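Local coordinates for protein cobalt-precorrin-5B C(1)-methyltransferase (Archaeoglobus fulgidus, PDB 1SR8) that probably methylates C-1 of cobalt-precorrin-5B with S-adenosyl-L-methionine, giving cobalt-precorrin-6A on the anaerobic route to adenosylcobalamin, at residues A48-V53 with A87-F92; V68-P71 with D75-V78. One frame throughout, in Å; residues are numbered along the deposited sequence.

Overall arrangement
Contact 1 sets helix 44-57 on the mixed sheet of the CbiD family region; contact 2 joins two strands at the edge of that sheet whose valines touch the same helix. The centres of contact 1 and contact 2 are about 11 Å apart, and both are largely buried. Contact 1 (48-53 with 87-92) is wholly apolar at its touching side chains, with no hydrogen bond between helix and strand. Contact 2 (68-71 with 75-78) ties strand 63-68 to strand 76-83 by backbone hydrogen bonds, and passes from buried valines to an exposed aspartate with a water. The two meet where Val78 CG1 lies 3.6 Å from Val89 CG1, and where Val68 CG1 comes 3.7 Å from Ala50 CA.

Contact 1 (A48-V53 with A87-F92); sequences ASAAAV and ARVRKF
Val89 on strand 86-90 and Ala51 on helix 44-57 form the centre of this contact. The CG2 methyl of Val89 presses on the helix backbone itself, 3.6 Å from Ala51 CA, and meets Ala51 CB at 3.9 Å. Val89 CG1 reaches Ala50 CB at 4.2 Å, so the valine touches two successive alanines with different methyls. Its torsion sets this division: CG1 is anti to the backbone N (chi1 -173°), which leaves CG2 beside that N. One strand repeat earlier, Ala87 points to the same side, and its CB sits 3.4 Å from Ala51 O, a methyl against a main-chain carbonyl. The small side chains of Ala50 and Ala51 are consistent with the close approach of the two axes, 7.4 Å, the helix running nearly antiparallel to the strand at 157°. No hydrogen bond crosses between the segments. Farther out, the apolar layer continues through Val78 and Val80 of strand 76-83 and Ala108 of strand 105-111; Thr47 touches Val89 and Ala54 touches Ala87 from the same helix. Backbone bonds between Ala87 and Ala108 and between Val89 and Phe106 hold the strand in place. Arg88, pointing away from the helix, forms a salt bridge with Glu107. This is alpha/beta layer packing, with an alanine-rich helix lying along one face of an antiparallel part of the mixed sheet.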
ATOM      1  N   ALA A  48      -8.129  -7.769   2.816  1.00 19.40           N
ATOM      2  CA  ALA A  48      -8.232  -9.156   3.248  1.00 18.94           C
ATOM      3  C   ALA A  48      -8.325  -9.205   4.778  1.00 19.81           C
ATOM      4  O   ALA A  48      -9.116  -9.971   5.347  1.00 19.08           O
ATOM      5  CB  ALA A  48      -7.019  -9.947   2.761  1.00 17.41           C
ATOM      6  N   SER A  49      -7.518  -8.377   5.442  1.00 19.64           N
ATOM      7  CA  SER A  49      -7.515  -8.328   6.899  1.00 18.87           C
ATOM      8  C   SER A  49      -8.878  -7.905   7.414  1.00 18.85           C
ATOM      9  O   SER A  49      -9.400  -8.488   8.371  1.00 19.20           O
ATOM     10  CB  SER A  49      -6.456  -7.344   7.401  1.00 19.22           C
ATOM     11  OG  SER A  49      -5.155  -7.823   7.130  1.00 18.97           O
ATOM     12  N   ALA A  50      -9.450  -6.886   6.780  1.00 16.92           N
ATOM     13  CA  ALA A  50     -10.755  -6.384   7.187  1.00 16.78           C
ATOM     14  C   ALA A  50     -11.805  -7.478   7.061  1.00 16.78           C
ATOM     15  O   ALA A  50     -12.625  -7.659   7.964  1.00 18.71           O
ATOM     16  CB  ALA A  50     -11.143  -5.172   6.345  1.00 15.57           C
ATOM     17  N   ALA A  51     -11.776  -8.214   5.951  1.00 16.84           N
ATOM     18  CA  ALA A  51     -12.736  -9.299   5.729  1.00 17.07           C
ATOM     19  C   ALA A  51     -12.627 -10.345   6.830  1.00 17.58           C
ATOM     20  O   ALA A  51     -13.630 -10.762   7.405  1.00 18.85           O
ATOM     21  CB  ALA A  51     -12.504  -9.950   4.364  1.00 14.22           C
ATOM     22  N   ALA A  52     -11.403 -10.760   7.133  1.00 17.90           N
ATOM     23  CA  ALA A  52     -11.173 -11.760   8.172  1.00 16.87           C
ATOM     24  C   ALA A  52     -11.666 -11.287   9.531  1.00 17.74           C
ATOM     25  O   ALA A  52     -12.373 -12.012  10.231  1.00 18.06           O
ATOM     26  CB  ALA A  52      -9.695 -12.095   8.249  1.00 17.48           C
ATOM     27  N   VAL A  53     -11.281 -10.074   9.912  1.00 18.34           N
ATOM     28  CA  VAL A  53     -11.698  -9.522  11.193  1.00 19.83           C
ATOM     29  C   VAL A  53     -13.220  -9.383  11.286  1.00 22.39           C
ATOM     30  O   VAL A  53     -13.811  -9.687  12.322  1.00 24.02           O
ATOM     31  CB  VAL A  53     -11.042  -8.153  11.433  1.00 19.74           C
ATOM     32  CG1 VAL A  53     -11.604  -7.517  12.678  1.00 19.31           C
ATOM     33  CG2 VAL A  53      -9.537  -8.322  11.564  1.00 18.22           C
ATOM     34  N   ALA A  87     -18.177 -12.410   5.622  1.00 29.72           N
ATOM     35  CA  ALA A  87     -17.903 -10.994   5.369  1.00 28.75           C
ATOM     36  C   ALA A  87     -17.555 -10.731   3.914  1.00 27.99           C
ATOM     37  O   ALA A  87     -16.978 -11.567   3.231  1.00 27.61           O
ATOM     38  CB  ALA A  87     -16.779 -10.492   6.268  1.00 28.46           C
ATOM     39  N   ARG A  88     -17.916  -9.544   3.454  1.00 28.90           N
ATOM     40  CA  ARG A  88     -17.681  -9.118   2.087  1.00 28.97           C
ATOM     41  C   ARG A  88     -17.106  -7.709   2.202  1.00 28.23           C
ATOM     42  O   ARG A  88     -17.730  -6.833   2.805  1.00 27.16           O
ATOM     43  CB  ARG A  88     -19.020  -9.095   1.350  1.00 32.22           C
ATOM     44  CG  ARG A  88     -18.932  -8.864  -0.127  1.00 38.55           C
ATOM     45  CD  ARG A  88     -20.322  -8.749  -0.750  1.00 42.29           C
ATOM     46  NE  ARG A  88     -20.245  -8.626  -2.205  1.00 45.79           N
ATOM     47  CZ  ARG A  88     -19.958  -9.632  -3.033  1.00 46.81           C
ATOM     48  NH1 ARG A  88     -19.731 -10.849  -2.549  1.00 45.82           N
ATOM     49  NH2 ARG A  88     -19.876  -9.412  -4.345  1.00 47.35           N
ATOM     50  N   VAL A  89     -15.915  -7.490   1.650  1.00 25.87           N
ATOM     51  CA  VAL A  89     -15.280  -6.172   1.727  1.00 24.60           C
ATOM     52  C   VAL A  89     -14.716  -5.776   0.379  1.00 23.40           C
ATOM     53  O   VAL A  89     -14.050  -6.565  -0.276  1.00 24.10           O
ATOM     54  CB  VAL A  89     -14.131  -6.154   2.756  1.00 25.27           C
ATOM     55  CG1 VAL A  89     -13.616  -4.736   2.932  1.00 26.65           C
ATOM     56  CG2 VAL A  89     -14.605  -6.713   4.085  1.00 25.80           C
ATOM     57  N   ARG A  90     -14.977  -4.545  -0.034  1.00 23.35           N
ATOM     58  CA  ARG A  90     -14.500  -4.070  -1.322  1.00 24.55           C
ATOM     59  C   ARG A  90     -13.266  -3.196  -1.123  1.00 24.32           C
ATOM     60  O   ARG A  90     -13.233  -2.332  -0.246  1.00 24.02           O
ATOM     61  CB  ARG A  90     -15.610  -3.261  -2.018  1.00 26.92           C
ATOM     62  CG  ARG A  90     -15.399  -2.984  -3.511  1.00 28.75           C
ATOM     63  CD  ARG A  90     -16.545  -2.128  -4.095  1.00 28.84           C
ATOM     64  NE  ARG A  90     -17.842  -2.807  -4.098  1.00 26.81           N
ATOM     65  CZ  ARG A  90     -18.187  -3.766  -4.953  1.00 29.29           C
ATOM     66  NH1 ARG A  90     -17.339  -4.169  -5.888  1.00 30.47           N
ATOM     67  NH2 ARG A  90     -19.386  -4.333  -4.873  1.00 30.79           N
ATOM     68  N   LYS A  91     -12.241  -3.440  -1.926  1.00 23.18           N
ATOM     69  CA  LYS A  91     -11.028  -2.643  -1.844  1.00 23.73           C
ATOM     70  C   LYS A  91     -11.242  -1.311  -2.555  1.00 23.84           C
ATOM     71  O   LYS A  91     -11.901  -1.255  -3.602  1.00 25.04           O
ATOM     72  CB  LYS A  91      -9.862  -3.354  -2.526  1.00 21.95           C
ATOM     73  CG  LYS A  91      -8.757  -2.385  -2.903  1.00 21.35           C
ATOM     74  CD  LYS A  91      -7.600  -3.028  -3.610  1.00 19.78           C
ATOM     75  CE  LYS A  91      -6.643  -1.941  -4.076  1.00 19.34           C
ATOM     76  NZ  LYS A  91      -5.467  -2.472  -4.805  1.00 20.26           N
ATOM     77  N   PHE A  92     -10.694  -0.240  -1.991  1.00 23.55           N
ATOM     78  CA  PHE A  92     -10.785   1.065  -2.638  1.00 21.71           C
ATOM     79  C   PHE A  92      -9.376   1.596  -2.807  1.00 21.14           C
ATOM     80  O   PHE A  92      -8.529   1.414  -1.932  1.00 20.02           O
ATOM     81  CB  PHE A  92     -11.667   2.036  -1.840  1.00 21.84           C
ATOM     82  CG  PHE A  92     -11.171   2.352  -0.458  1.00 24.26           C
ATOM     83  CD1 PHE A  92     -10.195   3.323  -0.257  1.00 24.19           C
ATOM     84  CD2 PHE A  92     -11.734   1.724   0.653  1.00 24.98           C
ATOM     85  CE1 PHE A  92      -9.788   3.675   1.031  1.00 26.67           C
ATOM     86  CE2 PHE A  92     -11.337   2.066   1.946  1.00 28.69           C
ATOM     87  CZ  PHE A  92     -10.358   3.049   2.138  1.00 27.22           C
TER

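Contact 2 (V68-P71 with D75-V78); sequences VSTP and DVEV
Val68 and Val76 face each other as an antiparallel hydrogen-bonded pair, Val68 N giving a bond of 2.9 Å to Val76 O and Val76 N one of 2.8 Å to Val68 O. The second lies in the carbonyl plane of Val68; in the first the donor is tilted 25° from the carbonyl plane of Val76. Val68 CG2, between its backbone N and carbonyl carbon (chi1 -68°), touches Val76 O and reaches Val78 CG2 at 4.2 Å. This is the loop end of a beta-hairpin, where strand 63-68 turns into strand 76-83; Val68 and Val78 meet helix 44-57, and Phe189 meets Val76. Beyond the pair, Thr70 crosses Val76 at about a right angle, their CG2 methyls 3.9 Å apart. With chi1 at 61°, Thr70 OG1 bonds Val74 O in the loop, while CG2, anti to the carbonyl carbon, is left for Val76. Asp75 CG lies beside its own backbone N, bringing OD1 to 3.1 Å from Ser69 CA. Asp75 OD1 also accepts a bond of 2.7 Å from a water, which accepts one from Thr70 N, linking the two sides of the loop. Ser69 is held by helix 133-149: its N bonds Asn142 and its O bonds Gln138.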
ATOM      1  N   VAL A  68      -8.516  -2.412  11.563  1.00 21.39           N
ATOM      2  CA  VAL A  68      -7.424  -3.346  11.342  1.00 21.22           C
ATOM      3  C   VAL A  68      -6.074  -2.647  11.450  1.00 21.18           C
ATOM      4  O   VAL A  68      -5.944  -1.460  11.125  1.00 20.98           O
ATOM      5  CB  VAL A  68      -7.530  -4.027   9.959  1.00 20.91           C
ATOM      6  CG1 VAL A  68      -8.725  -4.954   9.927  1.00 21.00           C
ATOM      7  CG2 VAL A  68      -7.658  -2.983   8.878  1.00 23.11           C
ATOM      8  N   SER A  69      -5.076  -3.380  11.935  1.00 19.19           N
ATOM      9  CA  SER A  69      -3.740  -2.826  12.052  1.00 19.72           C
ATOM     10  C   SER A  69      -3.110  -2.953  10.667  1.00 19.81           C
ATOM     11  O   SER A  69      -3.561  -3.755   9.846  1.00 17.64           O
ATOM     12  CB  SER A  69      -2.932  -3.598  13.098  1.00 21.58           C
ATOM     13  OG  SER A  69      -2.888  -4.988  12.810  1.00 24.01           O
ATOM     14  N   THR A  70      -2.090  -2.141  10.395  1.00 20.70           N
ATOM     15  CA  THR A  70      -1.408  -2.161   9.102  1.00 19.38           C
ATOM     16  C   THR A  70       0.082  -2.247   9.357  1.00 20.60           C
ATOM     17  O   THR A  70       0.543  -1.947  10.460  1.00 20.06           O
ATOM     18  CB  THR A  70      -1.659  -0.871   8.291  1.00 18.30           C
ATOM     19  OG1 THR A  70      -1.166   0.252   9.028  1.00 16.13           O
ATOM     20  CG2 THR A  70      -3.144  -0.670   8.020  1.00 17.65           C
ATOM     21  N   PRO A  71       0.859  -2.663   8.340  1.00 21.94           N
ATOM     22  CA  PRO A  71       2.311  -2.772   8.495  1.00 22.75           C
ATOM     23  C   PRO A  71       2.937  -1.427   8.887  1.00 24.22           C
ATOM     24  O   PRO A  71       3.916  -1.390   9.632  1.00 24.23           O
ATOM     25  CB  PRO A  71       2.766  -3.247   7.109  1.00 21.95           C
ATOM     26  CG  PRO A  71       1.602  -4.055   6.636  1.00 19.51           C
ATOM     27  CD  PRO A  71       0.444  -3.167   7.017  1.00 20.94           C
ATOM     28  N   ASP A  75      -3.667   2.062  12.362  1.00 26.36           N
ATOM     29  CA  ASP A  75      -4.903   1.284  12.296  1.00 26.09           C
ATOM     30  C   ASP A  75      -5.886   2.002  11.392  1.00 26.70           C
ATOM     31  O   ASP A  75      -5.976   3.228  11.422  1.00 25.94           O
ATOM     32  CB  ASP A  75      -5.524   1.114  13.678  1.00 27.80           C
ATOM     33  CG  ASP A  75      -4.627   0.362  14.633  1.00 27.89           C
ATOM     34  OD1 ASP A  75      -3.863  -0.512  14.184  1.00 28.74           O
ATOM     35  OD2 ASP A  75      -4.700   0.640  15.840  1.00 29.52           O
ATOM     36  N   VAL A  76      -6.615   1.242  10.584  1.00 27.31           N
ATOM     37  CA  VAL A  76      -7.580   1.833   9.666  1.00 29.45           C
ATOM     38  C   VAL A  76      -8.956   1.227   9.829  1.00 30.54           C
ATOM     39  O   VAL A  76      -9.096   0.023  10.008  1.00 31.56           O
ATOM     40  CB  VAL A  76      -7.168   1.638   8.195  1.00 30.79           C
ATOM     41  CG1 VAL A  76      -8.197   2.295   7.277  1.00 31.18           C
ATOM     42  CG2 VAL A  76      -5.806   2.240   7.958  1.00 32.64           C
ATOM     43  N   GLU A  77      -9.976   2.067   9.758  1.00 30.38           N
ATOM     44  CA  GLU A  77     -11.335   1.586   9.882  1.00 30.40           C
ATOM     45  C   GLU A  77     -11.849   1.311   8.467  1.00 30.14           C
ATOM     46  O   GLU A  77     -11.748   2.155   7.572  1.00 29.41           O
ATOM     47  CB  GLU A  77     -12.170   2.642  10.587  1.00 33.30           C
ATOM     48  CG  GLU A  77     -13.580   2.237  10.896  1.00 39.16           C
ATOM     49  CD  GLU A  77     -14.303   3.319  11.670  1.00 41.92           C
ATOM     50  OE1 GLU A  77     -13.997   3.500  12.873  1.00 43.11           O
ATOM     51  OE2 GLU A  77     -15.159   4.002  11.064  1.00 44.16           O
ATOM     52  N   VAL A  78     -12.378   0.108   8.269  1.00 29.67           N
ATOM     53  CA  VAL A  78     -12.884  -0.322   6.969  1.00 28.05           C
ATOM     54  C   VAL A  78     -14.363  -0.698   7.049  1.00 30.06           C
ATOM     55  O   VAL A  78     -14.797  -1.392   7.978  1.00 28.43           O
ATOM     56  CB  VAL A  78     -12.089  -1.565   6.450  1.00 27.68           C
ATOM     57  CG1 VAL A  78     -12.601  -2.009   5.088  1.00 24.44           C
ATOM     58  CG2 VAL A  78     -10.608  -1.235   6.370  1.00 25.72           C
TER
HETATM   59  O   HOH W   1      -1.634  -0.576  12.750  1.00 18.09           O